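Local coordinates for protein alpha-L-arabinosidase (Xanthomonas axonopodis pv. citri, PDB 6D25) that probably hydrolyses terminal arabinofuranosyl side groups from arabinoxylans, including internally di-substituted ones, as a trimeric glycoside hydrolase of family GH51, at residues S45-G50 with A90-R95; G147-I152 with Q193-G198; E285-Q290 with S345-L350; T291-L296 with G422-P427; N80-A85 with I382-D387. One frame throughout, in Å; residues are numbered along the deposited sequence.

Contact 1 (S45-G50 with A90-R95); sequences SRQLFG and AVPNIR
P92 pushes its ring into the turn formed by 45-50, and there the packing is close: CG lies 3.2 Å from the carbonyl O of R46, while CD lies equally near the carbonyl O of F49. CG also meets CB of F49, whose ring leads off toward F356. Beside the proline, Q47 bends at chi2 (-56°), which brings OE1 to N93 and sets NE2 over one face of the R46 guanidinium. The N93 ND2 to Q47 OE1 bond is 2.9 Å long and nearly straight (173° at the hydrogen), in the plane of both amides, which are turned 27° from each other. OD1 of N93 is bound by N370 ND2, so both ends of this buried amide are engaged. S45 OG accepts from Q47 N at 3.0 Å, an ST turn. The looser side belongs to R46, partly exposed, whose extended chain passes P92 and reaches a water at 2.9 Å from NE; the water donates to P92 O, and R46 NH1 forms a salt bridge with D406. Segment 45-50 leads into strand 51-52, the neighbour of 93-96 at the start of the eight-stranded parallel sheet expected of the GH51 (β/α)8 barrel.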
# COMPACT_ATOMS: atom_id res chain seq x y z
N SER A 45 -30.31 -20.11 -1.27
CA SER A 45 -30.38 -18.68 -1.51
C SER A 45 -30.61 -18.41 -3.00
O SER A 45 -29.92 -18.95 -3.86
CB SER A 45 -29.15 -17.94 -1.03
OG SER A 45 -29.25 -16.56 -1.36
N ARG A 46 -31.49 -17.45 -3.26
CA ARG A 46 -31.63 -16.98 -4.64
C ARG A 46 -30.30 -16.44 -5.17
O ARG A 46 -30.12 -16.44 -6.38
CB ARG A 46 -32.72 -15.92 -4.77
CG ARG A 46 -32.44 -14.58 -4.11
CD ARG A 46 -33.65 -13.67 -4.32
NE ARG A 46 -33.35 -12.30 -3.86
CZ ARG A 46 -33.40 -11.87 -2.62
NH1 ARG A 46 -33.81 -12.69 -1.64
NH2 ARG A 46 -33.10 -10.60 -2.41
N GLN A 47 -29.39 -16.00 -4.32
CA GLN A 47 -28.14 -15.39 -4.78
C GLN A 47 -27.20 -16.44 -5.38
O GLN A 47 -26.18 -16.08 -5.95
CB GLN A 47 -27.43 -14.66 -3.64
CG GLN A 47 -28.28 -13.66 -2.87
CD GLN A 47 -28.91 -12.59 -3.73
OE1 GLN A 47 -28.43 -12.28 -4.80
NE2 GLN A 47 -29.99 -12.01 -3.22
N LEU A 48 -27.55 -17.73 -5.29
CA LEU A 48 -26.81 -18.76 -6.01
C LEU A 48 -26.95 -18.60 -7.53
O LEU A 48 -26.17 -19.19 -8.29
CB LEU A 48 -27.34 -20.14 -5.57
CG LEU A 48 -27.00 -20.55 -4.14
CD1 LEU A 48 -27.57 -21.92 -3.84
CD2 LEU A 48 -25.50 -20.53 -3.89
N PHE A 49 -27.89 -17.81 -7.98
CA PHE A 49 -28.16 -17.59 -9.41
C PHE A 49 -27.62 -16.23 -9.86
O PHE A 49 -28.13 -15.67 -10.85
CB PHE A 49 -29.67 -17.72 -9.65
CG PHE A 49 -30.14 -19.12 -9.31
CD1 PHE A 49 -29.91 -20.16 -10.18
CD2 PHE A 49 -30.67 -19.41 -8.06
CE1 PHE A 49 -30.25 -21.47 -9.83
CE2 PHE A 49 -31.07 -20.70 -7.74
CZ PHE A 49 -30.81 -21.74 -8.61
N GLY A 50 -26.61 -15.72 -9.18
CA GLY A 50 -26.00 -14.45 -9.54
C GLY A 50 -25.36 -14.47 -10.92
O GLY A 50 -24.95 -15.55 -11.47
N ALA A 90 -35.44 -13.61 -13.41
CA ALA A 90 -35.37 -13.01 -12.07
C ALA A 90 -33.91 -13.01 -11.54
O ALA A 90 -33.59 -13.56 -10.50
CB ALA A 90 -36.32 -13.72 -11.11
N VAL A 91 -33.03 -12.36 -12.28
CA VAL A 91 -31.64 -12.22 -11.86
C VAL A 91 -31.61 -11.66 -10.44
O VAL A 91 -32.17 -10.61 -10.19
CB VAL A 91 -30.85 -11.35 -12.84
CG1 VAL A 91 -29.46 -11.08 -12.30
CG2 VAL A 91 -30.79 -11.94 -14.24
N PRO A 92 -30.89 -12.32 -9.52
CA PRO A 92 -30.90 -11.88 -8.11
C PRO A 92 -29.86 -10.79 -7.78
O PRO A 92 -30.09 -9.90 -6.94
CB PRO A 92 -30.57 -13.16 -7.33
CG PRO A 92 -29.65 -13.92 -8.28
CD PRO A 92 -30.27 -13.63 -9.65
N ASN A 93 -28.71 -10.87 -8.44
CA ASN A 93 -27.63 -9.85 -8.31
C ASN A 93 -26.76 -9.93 -9.56
O ASN A 93 -26.72 -10.99 -10.23
CB ASN A 93 -26.83 -10.00 -7.03
CG ASN A 93 -25.77 -11.07 -7.09
OD1 ASN A 93 -24.71 -10.89 -7.72
ND2 ASN A 93 -25.99 -12.17 -6.37
N ILE A 94 -26.09 -8.82 -9.85
CA ILE A 94 -25.06 -8.77 -10.87
C ILE A 94 -23.79 -8.19 -10.24
O ILE A 94 -23.84 -7.08 -9.66
CB ILE A 94 -25.47 -7.91 -12.08
CG1 ILE A 94 -26.77 -8.39 -12.72
CG2 ILE A 94 -24.31 -7.87 -13.09
CD1 ILE A 94 -27.30 -7.46 -13.80
N ARG A 95 -22.69 -8.90 -10.41
CA ARG A 95 -21.36 -8.41 -10.01
C ARG A 95 -20.75 -7.60 -11.15
O ARG A 95 -20.76 -8.05 -12.30
CB ARG A 95 -20.42 -9.56 -9.63
CG ARG A 95 -19.07 -9.01 -9.18
CD ARG A 95 -18.02 -9.85 -8.45
NE ARG A 95 -17.54 -10.93 -9.20
CZ ARG A 95 -16.28 -11.36 -9.29
NH1 ARG A 95 -15.21 -10.73 -8.77
NH2 ARG A 95 -16.11 -12.47 -9.97
O HOH W 1 -32.30 -10.05 -5.35

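Contact 2 (G147-I152 with Q193-G198); sequences GTQAYI and QVPYFG
OE1 of Q149 accepts from the hydroxyl of Y196 over 2.7 Å, the OH standing 27° off the carbonyl plane, with the amide nearly perpendicular to the phenol ring (86°). The glutamine runs out straight beyond CG; its CB rests on CG of P195, which sets its own CB over the centre of one face of the Y196 ring. The strands pair in parallel: I152 N donates to Y196 O, and G198 N to I152 O at 2.7 Å, nearly along the C=O axis. On one side of the sheet, CD1 of Y151 meets CB of Y196 at 3.7 Å. On the other, I152 divides its branches, CG1 meeting CG1 of V194 and CG2 meeting CE2 of F197. A water joins A150 N to Q193 O before direct pairing begins. P195 CD packs against A150 O at 3.3 Å and Y196 N stays 3.6 Å from that oxygen, so this buried carbonyl is left without a partner, while the glutamine-tyrosine bond ties the strands together ahead of the first bridge.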
# COMPACT_ATOMS: atom_id res chain seq x y z
N GLY A 147 -34.79 -4.81 -11.30
CA GLY A 147 -35.22 -5.21 -9.96
C GLY A 147 -34.21 -6.15 -9.31
O GLY A 147 -34.60 -6.97 -8.48
N THR A 148 -32.92 -6.02 -9.64
CA THR A 148 -31.85 -6.91 -9.11
C THR A 148 -30.95 -6.14 -8.13
O THR A 148 -31.02 -4.89 -8.03
CB THR A 148 -31.04 -7.53 -10.26
OG1 THR A 148 -30.36 -8.67 -9.74
CG2 THR A 148 -30.01 -6.57 -10.86
N GLN A 149 -30.12 -6.87 -7.40
CA GLN A 149 -29.19 -6.28 -6.44
C GLN A 149 -27.84 -6.02 -7.11
O GLN A 149 -27.38 -6.81 -7.94
CB GLN A 149 -29.04 -7.18 -5.22
CG GLN A 149 -30.28 -7.22 -4.33
CD GLN A 149 -30.05 -8.08 -3.11
OE1 GLN A 149 -29.49 -9.18 -3.20
NE2 GLN A 149 -30.37 -7.57 -1.94
N ALA A 150 -27.17 -4.95 -6.70
CA ALA A 150 -25.82 -4.62 -7.16
C ALA A 150 -24.80 -5.32 -6.26
O ALA A 150 -24.87 -5.21 -5.02
CB ALA A 150 -25.62 -3.12 -7.09
N TYR A 151 -23.85 -6.02 -6.87
CA TYR A 151 -22.69 -6.53 -6.23
C TYR A 151 -21.48 -5.79 -6.84
O TYR A 151 -21.06 -6.08 -7.95
CB TYR A 151 -22.67 -8.05 -6.41
CG TYR A 151 -21.46 -8.80 -5.91
CD1 TYR A 151 -20.42 -8.19 -5.25
CD2 TYR A 151 -21.41 -10.18 -6.09
CE1 TYR A 151 -19.34 -8.94 -4.80
CE2 TYR A 151 -20.33 -10.93 -5.63
CZ TYR A 151 -19.29 -10.32 -4.99
OH TYR A 151 -18.22 -11.05 -4.57
N ILE A 152 -20.97 -4.79 -6.13
CA ILE A 152 -19.95 -3.90 -6.66
C ILE A 152 -18.58 -4.49 -6.34
O ILE A 152 -18.34 -4.82 -5.20
CB ILE A 152 -20.08 -2.49 -6.05
CG1 ILE A 152 -21.40 -1.83 -6.44
CG2 ILE A 152 -18.87 -1.61 -6.41
CD1 ILE A 152 -21.50 -1.53 -7.92
N GLN A 193 -29.04 1.28 -3.34
CA GLN A 193 -28.70 0.19 -2.46
C GLN A 193 -27.47 -0.53 -3.02
O GLN A 193 -27.44 -0.89 -4.21
CB GLN A 193 -29.87 -0.79 -2.34
CG GLN A 193 -31.16 -0.16 -1.85
CD GLN A 193 -31.06 0.38 -0.44
OE1 GLN A 193 -30.72 -0.37 0.48
NE2 GLN A 193 -31.33 1.65 -0.27
N VAL A 194 -26.48 -0.72 -2.15
CA VAL A 194 -25.27 -1.47 -2.46
C VAL A 194 -25.12 -2.60 -1.43
O VAL A 194 -24.37 -2.48 -0.45
CB VAL A 194 -24.02 -0.56 -2.50
CG1 VAL A 194 -22.79 -1.37 -2.88
CG2 VAL A 194 -24.20 0.59 -3.49
N PRO A 195 -25.81 -3.71 -1.67
CA PRO A 195 -25.86 -4.71 -0.63
C PRO A 195 -24.60 -5.58 -0.51
O PRO A 195 -24.36 -6.11 0.58
CB PRO A 195 -27.07 -5.59 -0.97
CG PRO A 195 -27.22 -5.39 -2.46
CD PRO A 195 -26.86 -3.92 -2.66
N TYR A 196 -23.82 -5.71 -1.58
CA TYR A 196 -22.61 -6.51 -1.60
C TYR A 196 -21.47 -5.69 -2.20
O TYR A 196 -21.65 -5.04 -3.23
CB TYR A 196 -22.79 -7.80 -2.39
CG TYR A 196 -24.10 -8.51 -2.14
CD1 TYR A 196 -24.33 -9.22 -0.97
CD2 TYR A 196 -25.11 -8.46 -3.06
CE1 TYR A 196 -25.55 -9.85 -0.72
CE2 TYR A 196 -26.32 -9.10 -2.85
CZ TYR A 196 -26.56 -9.79 -1.67
OH TYR A 196 -27.79 -10.36 -1.46
N PHE A 197 -20.32 -5.76 -1.58
CA PHE A 197 -19.15 -5.00 -2.02
C PHE A 197 -17.92 -5.91 -1.91
O PHE A 197 -17.57 -6.37 -0.80
CB PHE A 197 -18.96 -3.75 -1.16
CG PHE A 197 -18.06 -2.72 -1.78
CD1 PHE A 197 -16.69 -2.89 -1.77
CD2 PHE A 197 -18.59 -1.61 -2.40
CE1 PHE A 197 -15.85 -1.95 -2.35
CE2 PHE A 197 -17.77 -0.67 -3.02
CZ PHE A 197 -16.41 -0.86 -3.02
N GLY A 198 -17.33 -6.21 -3.06
CA GLY A 198 -16.11 -7.04 -3.14
C GLY A 198 -14.86 -6.22 -2.87
O GLY A 198 -14.61 -5.19 -3.52
O HOH W 2 -28.84 -2.98 -5.38

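Contact 3 (E285-Q290 with S345-L350); sequences EAAWIQ and SLRDAL
W288 spans the gap to helix 346-361, its indole reaching R347 and L350. From CB the chain turns with CG anti to the backbone N (chi1 168°), which swings the six-membered ring toward the other helix. CE3 passes CB and CG of R347; CZ3, the next atom, comes to 3.5 Å from the R347 CA. At the far end CH2 faces both methyls of L350 and lies near CG of L346, and CZ2 touches L350 CD2 at 3.7 Å. NE1 donates to L448 O, which fixes the rotation of the indole. R347 runs past the ring in the opposite direction, then bends at chi3. Its guanidinium plane is nearly parallel to the indole, but its cation-pi partner is F283; A287 O sits at the guanidinium edge, 3.7 Å from NH1, while NH2 is bonded to S279 O. S345 and D348 form a capping box at the helix start. With segment axes 10.9 Å apart and 22° from parallel, this is side-by-side packing of two helices outside the parallel sheet, as in a (β/α)8 barrel.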
# COMPACT_ATOMS: atom_id res chain seq x y z
N GLU A 285 -17.40 -37.66 -27.61
CA GLU A 285 -17.90 -38.10 -26.32
C GLU A 285 -16.80 -37.96 -25.26
O GLU A 285 -17.13 -37.69 -24.10
CB GLU A 285 -18.41 -39.53 -26.39
CG GLU A 285 -19.04 -40.02 -25.10
CD GLU A 285 -19.78 -41.35 -25.21
OE1 GLU A 285 -19.78 -41.94 -26.35
OE2 GLU A 285 -20.30 -41.85 -24.18
N ALA A 286 -15.53 -38.20 -25.64
CA ALA A 286 -14.40 -38.03 -24.69
C ALA A 286 -14.37 -36.60 -24.12
O ALA A 286 -14.23 -36.42 -22.92
CB ALA A 286 -13.09 -38.38 -25.37
N ALA A 287 -14.56 -35.59 -24.98
CA ALA A 287 -14.54 -34.20 -24.55
C ALA A 287 -15.78 -33.88 -23.71
O ALA A 287 -15.72 -33.05 -22.79
CB ALA A 287 -14.46 -33.29 -25.76
N TRP A 288 -16.91 -34.50 -24.04
CA TRP A 288 -18.17 -34.38 -23.27
C TRP A 288 -17.94 -34.83 -21.82
O TRP A 288 -18.13 -34.05 -20.87
CB TRP A 288 -19.25 -35.21 -23.96
CG TRP A 288 -20.52 -35.45 -23.20
CD1 TRP A 288 -20.79 -36.53 -22.42
CD2 TRP A 288 -21.71 -34.64 -23.22
NE1 TRP A 288 -22.07 -36.44 -21.93
CE2 TRP A 288 -22.65 -35.28 -22.38
CE3 TRP A 288 -22.07 -33.43 -23.82
CZ2 TRP A 288 -23.93 -34.77 -22.15
CZ3 TRP A 288 -23.34 -32.91 -23.60
CH2 TRP A 288 -24.25 -33.58 -22.76
N ILE A 289 -17.51 -36.09 -21.66
CA ILE A 289 -17.40 -36.63 -20.31
C ILE A 289 -16.28 -35.92 -19.55
O ILE A 289 -16.41 -35.72 -18.34
CB ILE A 289 -17.23 -38.16 -20.32
CG1 ILE A 289 -17.55 -38.73 -18.93
CG2 ILE A 289 -15.85 -38.55 -20.83
CD1 ILE A 289 -17.55 -40.23 -18.86
N GLN A 290 -15.19 -35.53 -20.23
CA GLN A 290 -14.11 -34.82 -19.57
C GLN A 290 -14.63 -33.48 -18.99
O GLN A 290 -14.25 -33.11 -17.89
CB GLN A 290 -12.91 -34.56 -20.50
CG GLN A 290 -11.66 -34.15 -19.70
CD GLN A 290 -10.72 -33.08 -20.22
OE1 GLN A 290 -10.11 -32.34 -19.41
NE2 GLN A 290 -10.54 -33.04 -21.56
N SER A 345 -23.47 -24.80 -25.63
CA SER A 345 -24.11 -25.97 -26.17
C SER A 345 -24.89 -26.70 -25.08
O SER A 345 -24.90 -26.31 -23.91
CB SER A 345 -23.08 -26.90 -26.80
OG SER A 345 -22.35 -27.57 -25.78
N LEU A 346 -25.51 -27.81 -25.47
CA LEU A 346 -26.16 -28.69 -24.49
C LEU A 346 -25.18 -29.08 -23.36
O LEU A 346 -25.60 -29.23 -22.18
CB LEU A 346 -26.71 -29.93 -25.19
CG LEU A 346 -27.44 -30.93 -24.30
CD1 LEU A 346 -28.66 -30.31 -23.62
CD2 LEU A 346 -27.83 -32.18 -25.13
N ARG A 347 -23.91 -29.24 -23.70
CA ARG A 347 -22.89 -29.57 -22.69
C ARG A 347 -22.86 -28.49 -21.58
O ARG A 347 -22.76 -28.78 -20.38
CB ARG A 347 -21.53 -29.70 -23.38
CG ARG A 347 -20.39 -30.14 -22.46
CD ARG A 347 -19.07 -30.32 -23.19
NE ARG A 347 -18.66 -29.11 -23.88
CZ ARG A 347 -17.60 -29.05 -24.71
NH1 ARG A 347 -16.75 -30.06 -24.79
NH2 ARG A 347 -17.44 -27.98 -25.49
N ASP A 348 -22.96 -27.23 -21.99
CA ASP A 348 -22.95 -26.08 -21.06
C ASP A 348 -24.21 -26.09 -20.19
O ASP A 348 -24.13 -25.75 -19.00
CB ASP A 348 -22.74 -24.79 -21.82
CG ASP A 348 -21.39 -24.82 -22.54
OD1 ASP A 348 -20.36 -24.86 -21.81
OD2 ASP A 348 -21.36 -24.93 -23.80
N ALA A 349 -25.35 -26.47 -20.77
CA ALA A 349 -26.57 -26.62 -19.96
C ALA A 349 -26.32 -27.62 -18.83
O ALA A 349 -26.67 -27.34 -17.68
CB ALA A 349 -27.71 -27.04 -20.81
N LEU A 350 -25.76 -28.80 -19.17
CA LEU A 350 -25.51 -29.79 -18.11
C LEU A 350 -24.52 -29.26 -17.07
O LEU A 350 -24.66 -29.57 -15.87
CB LEU A 350 -25.05 -31.12 -18.72
CG LEU A 350 -26.20 -32.08 -19.05
CD1 LEU A 350 -26.93 -31.68 -20.32
CD2 LEU A 350 -25.74 -33.49 -19.16

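Contact 4 (T291-L296 with G422-P427); sequences TLSRTL and GDTQVP
This is a helix-on-sheet contact: helix 285-312 lies against the start of strand 424-435, an element of the large mixed β-sheet, with the segment axes 61° apart and 8.4 Å from each other. Apolar contacts carry most of it. V426 points at the helix with CG1 beside its own backbone N (chi1 -63°), and this methyl lands on S293, 3.7 Å from CA and almost as near to CB. T424 adds a second methyl to the same serine, its CG2 lying 3.8 Å from S293 CB, so the small residue is flanked by two branched ones. One helical turn on, L296 CD1 meets CD of the P427 ring at 3.8 Å, the two reaching toward each other, while the leucine crosses V426 at about a right angle, CD1 reaching its CB. L448 covers L292, L296 and V426 from a loop, and I289 of the preceding helical turn touches T424 and V426, which extends the apolar layer. Polar contact across the two segments runs through solvent. With chi1 at -178°, the S293 hydroxyl is swung away from the helix backbone N, to where a water can join it to the strand. That water donates to the carbonyl O of Q425 over 2.7 Å.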
# COMPACT_ATOMS: atom_id res chain seq x y z
N THR A 291 -15.45 -32.77 -19.75
CA THR A 291 -16.00 -31.50 -19.29
C THR A 291 -16.87 -31.71 -18.03
O THR A 291 -16.76 -30.96 -17.06
CB THR A 291 -16.81 -30.83 -20.40
OG1 THR A 291 -15.99 -30.68 -21.54
CG2 THR A 291 -17.35 -29.49 -19.98
N LEU A 292 -17.74 -32.72 -18.06
CA LEU A 292 -18.61 -32.96 -16.94
C LEU A 292 -17.81 -33.43 -15.72
O LEU A 292 -18.12 -33.06 -14.59
CB LEU A 292 -19.70 -33.96 -17.35
CG LEU A 292 -20.58 -33.53 -18.53
CD1 LEU A 292 -21.71 -34.54 -18.75
CD2 LEU A 292 -21.15 -32.12 -18.31
N SER A 293 -16.81 -34.28 -15.94
CA SER A 293 -15.93 -34.73 -14.87
C SER A 293 -15.26 -33.52 -14.20
O SER A 293 -15.24 -33.38 -12.95
CB SER A 293 -14.91 -35.69 -15.39
OG SER A 293 -14.09 -36.17 -14.34
N ARG A 294 -14.71 -32.63 -15.01
CA ARG A 294 -14.07 -31.45 -14.48
C ARG A 294 -15.06 -30.56 -13.73
O ARG A 294 -14.69 -29.99 -12.70
CB ARG A 294 -13.36 -30.66 -15.58
CG ARG A 294 -11.99 -31.25 -15.89
CD ARG A 294 -11.31 -30.57 -17.05
NE ARG A 294 -9.94 -31.04 -17.28
CZ ARG A 294 -8.86 -30.43 -16.79
NH1 ARG A 294 -7.67 -30.95 -17.03
NH2 ARG A 294 -8.97 -29.30 -16.10
N THR A 295 -16.29 -30.43 -14.21
CA THR A 295 -17.21 -29.49 -13.54
C THR A 295 -17.58 -30.04 -12.15
O THR A 295 -17.78 -29.28 -11.21
CB THR A 295 -18.41 -29.13 -14.42
OG1 THR A 295 -18.79 -27.77 -14.14
CG2 THR A 295 -19.61 -30.01 -14.16
N LEU A 296 -17.65 -31.36 -12.04
CA LEU A 296 -18.09 -32.00 -10.79
C LEU A 296 -17.07 -31.82 -9.65
O LEU A 296 -17.42 -31.99 -8.47
CB LEU A 296 -18.36 -33.48 -11.05
CG LEU A 296 -19.70 -33.76 -11.75
CD1 LEU A 296 -19.76 -35.22 -12.19
CD2 LEU A 296 -20.85 -33.47 -10.83
N GLY A 422 -13.85 -44.34 -21.94
CA GLY A 422 -12.39 -44.40 -21.81
C GLY A 422 -11.96 -44.50 -20.35
O GLY A 422 -12.50 -45.32 -19.63
N ASP A 423 -11.04 -43.66 -19.93
CA ASP A 423 -10.51 -43.74 -18.57
C ASP A 423 -11.25 -42.76 -17.63
O ASP A 423 -10.77 -42.51 -16.54
CB ASP A 423 -9.00 -43.46 -18.54
CG ASP A 423 -8.16 -44.64 -19.03
OD1 ASP A 423 -8.69 -45.77 -19.30
OD2 ASP A 423 -6.92 -44.45 -19.09
N THR A 424 -12.40 -42.22 -18.04
CA THR A 424 -13.13 -41.25 -17.22
C THR A 424 -14.47 -41.84 -16.78
O THR A 424 -15.13 -42.54 -17.55
CB THR A 424 -13.36 -39.94 -17.99
OG1 THR A 424 -12.06 -39.46 -18.30
CG2 THR A 424 -14.10 -38.88 -17.23
N GLN A 425 -14.85 -41.57 -15.52
CA GLN A 425 -16.15 -41.96 -15.04
C GLN A 425 -16.78 -40.81 -14.26
O GLN A 425 -16.10 -40.06 -13.57
CB GLN A 425 -16.12 -43.24 -14.21
CG GLN A 425 -15.33 -43.19 -12.93
CD GLN A 425 -15.42 -44.56 -12.27
OE1 GLN A 425 -15.49 -45.62 -12.92
NE2 GLN A 425 -15.49 -44.54 -10.95
N VAL A 426 -18.09 -40.71 -14.41
CA VAL A 426 -18.94 -39.76 -13.67
C VAL A 426 -20.22 -40.50 -13.27
O VAL A 426 -20.53 -41.53 -13.82
CB VAL A 426 -19.26 -38.53 -14.53
CG1 VAL A 426 -18.00 -37.76 -14.89
CG2 VAL A 426 -20.04 -38.91 -15.79
N PRO A 427 -20.97 -39.96 -12.31
CA PRO A 427 -22.30 -40.53 -12.05
C PRO A 427 -23.17 -40.48 -13.31
O PRO A 427 -23.17 -39.46 -14.00
CB PRO A 427 -22.90 -39.69 -10.89
CG PRO A 427 -22.07 -38.42 -10.89
CD PRO A 427 -20.69 -38.86 -11.36
O HOH W 3 -14.92 -37.82 -12.70

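Contact 5 (N80-A85 with I382-D387); sequences NDVVAA and ILTDGD
A β-hairpin of strands 382-385 and 388-391 lies over helix 80-88, which comes between strands 51-52 and 93-96 of the parallel sheet in the chain; the helix segment runs nearly antiparallel to strand 382-385 (173°). I382 provides the apolar centre: its CD1 is 3.9 Å from CB of A85 and 4.2 Å from CG1 of V82. V82, with CG1 anti to its backbone N (chi1 167°), puts the other methyl, CG2, against T384 CG2 at 4.1 Å, the two side chains crossing at about a right angle. Toward the hairpin turn the contact becomes wet. D81 OD2 and D387 O, both acceptors and 3.9 Å apart, are joined by two waters that donate to each, with longer bonds to the carbonyl, one of them weak. OD1 of D81 is held by the guanidinium of R79, which also binds G386 O, so one arginine ties the aspartate to the turn. Apolar at I382 and water-bridged toward its turn, the arrangement is a β-hairpin packed on a helix of the barrel.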
# COMPACT_ATOMS: atom_id res chain seq x y z
N ASN A 80 -33.45 -3.34 -25.12
CA ASN A 80 -34.73 -3.82 -24.56
C ASN A 80 -34.79 -5.36 -24.48
O ASN A 80 -35.37 -5.93 -23.55
CB ASN A 80 -35.89 -3.32 -25.41
CG ASN A 80 -36.18 -1.85 -25.23
OD1 ASN A 80 -35.70 -1.23 -24.28
ND2 ASN A 80 -36.95 -1.28 -26.13
N ASP A 81 -34.27 -6.02 -25.50
CA ASP A 81 -34.37 -7.48 -25.63
C ASP A 81 -33.65 -8.14 -24.44
O ASP A 81 -34.19 -9.09 -23.83
CB ASP A 81 -33.88 -7.98 -26.99
CG ASP A 81 -32.50 -7.51 -27.47
OD1 ASP A 81 -31.80 -6.82 -26.71
OD2 ASP A 81 -32.16 -7.77 -28.67
N VAL A 82 -32.47 -7.64 -24.09
CA VAL A 82 -31.68 -8.20 -23.00
C VAL A 82 -32.37 -7.93 -21.66
O VAL A 82 -32.40 -8.78 -20.78
CB VAL A 82 -30.24 -7.67 -23.04
CG1 VAL A 82 -29.49 -7.97 -21.75
CG2 VAL A 82 -29.49 -8.22 -24.23
N VAL A 83 -32.89 -6.71 -21.48
CA VAL A 83 -33.59 -6.36 -20.27
C VAL A 83 -34.74 -7.36 -20.04
O VAL A 83 -34.89 -7.89 -18.93
CB VAL A 83 -34.10 -4.90 -20.30
CG1 VAL A 83 -35.09 -4.61 -19.18
CG2 VAL A 83 -32.93 -3.94 -20.23
N ALA A 84 -35.55 -7.60 -21.07
CA ALA A 84 -36.71 -8.45 -20.91
C ALA A 84 -36.26 -9.89 -20.57
O ALA A 84 -36.85 -10.57 -19.69
CB ALA A 84 -37.55 -8.38 -22.15
N ALA A 85 -35.23 -10.36 -21.24
CA ALA A 85 -34.77 -11.73 -21.04
C ALA A 85 -34.22 -11.93 -19.61
O ALA A 85 -34.45 -12.95 -18.97
CB ALA A 85 -33.77 -12.08 -22.09
N ILE A 382 -26.79 -14.95 -22.84
CA ILE A 382 -27.31 -14.32 -24.04
C ILE A 382 -26.14 -13.98 -24.96
O ILE A 382 -25.09 -13.62 -24.45
CB ILE A 382 -28.08 -13.02 -23.68
CG1 ILE A 382 -29.29 -13.32 -22.81
CG2 ILE A 382 -28.47 -12.22 -24.92
CD1 ILE A 382 -29.84 -12.10 -22.12
N LEU A 383 -26.32 -14.15 -26.26
CA LEU A 383 -25.37 -13.71 -27.26
C LEU A 383 -26.08 -12.66 -28.13
O LEU A 383 -27.25 -12.84 -28.47
CB LEU A 383 -24.87 -14.88 -28.12
CG LEU A 383 -24.33 -16.08 -27.33
CD1 LEU A 383 -23.91 -17.18 -28.28
CD2 LEU A 383 -23.13 -15.69 -26.50
N THR A 384 -25.40 -11.56 -28.42
CA THR A 384 -25.94 -10.50 -29.27
C THR A 384 -24.95 -10.20 -30.39
O THR A 384 -23.75 -10.40 -30.27
CB THR A 384 -26.24 -9.20 -28.53
OG1 THR A 384 -25.01 -8.58 -28.18
CG2 THR A 384 -27.08 -9.39 -27.30
N ASP A 385 -25.51 -9.68 -31.48
CA ASP A 385 -24.71 -9.22 -32.59
C ASP A 385 -25.52 -8.14 -33.33
O ASP A 385 -26.42 -8.46 -34.11
CB ASP A 385 -24.39 -10.40 -33.52
CG ASP A 385 -23.55 -10.00 -34.73
OD1 ASP A 385 -23.07 -8.87 -34.78
OD2 ASP A 385 -23.39 -10.83 -35.59
N GLY A 386 -25.24 -6.89 -33.00
CA GLY A 386 -26.11 -5.83 -33.40
C GLY A 386 -27.50 -6.07 -32.86
O GLY A 386 -27.63 -6.44 -31.70
N ASP A 387 -28.54 -5.92 -33.68
CA ASP A 387 -29.88 -6.05 -33.16
C ASP A 387 -30.27 -7.53 -32.96
O ASP A 387 -31.32 -7.76 -32.43
CB ASP A 387 -30.91 -5.28 -33.99
CG ASP A 387 -31.10 -5.77 -35.41
OD1 ASP A 387 -30.53 -6.80 -35.79
OD2 ASP A 387 -31.75 -5.06 -36.19
O HOH W 4 -32.63 -5.50 -30.42
O HOH W 5 -33.82 -8.85 -30.33

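Contacts 1 and 2 lie on adjacent strands of the parallel sheet, centres 10 Å apart, and touch directly: Y151 N probably donates to I94 O (3.0 Å) and T148 OG1 to V91 O (2.7 Å). Contacts 3 and 4 form a second pair, also 10 Å between centres, sharing helix 285-312, with L350 packed on L292. The two pairs are far apart, contacts 2 and 4 being 35 Å between centres and on opposite sides of the chain's centre. Contact 5 touches none of them; it is about 6 Å from contact 1 at the nearest atoms, and helix 80-88 and strand 93-96 follow each other in the chain. Y151 of contact 2 and R95 of contact 1 both approach D323, by a weak hydrogen bond and a long ion pair; R95 also forms a salt bridge with E324.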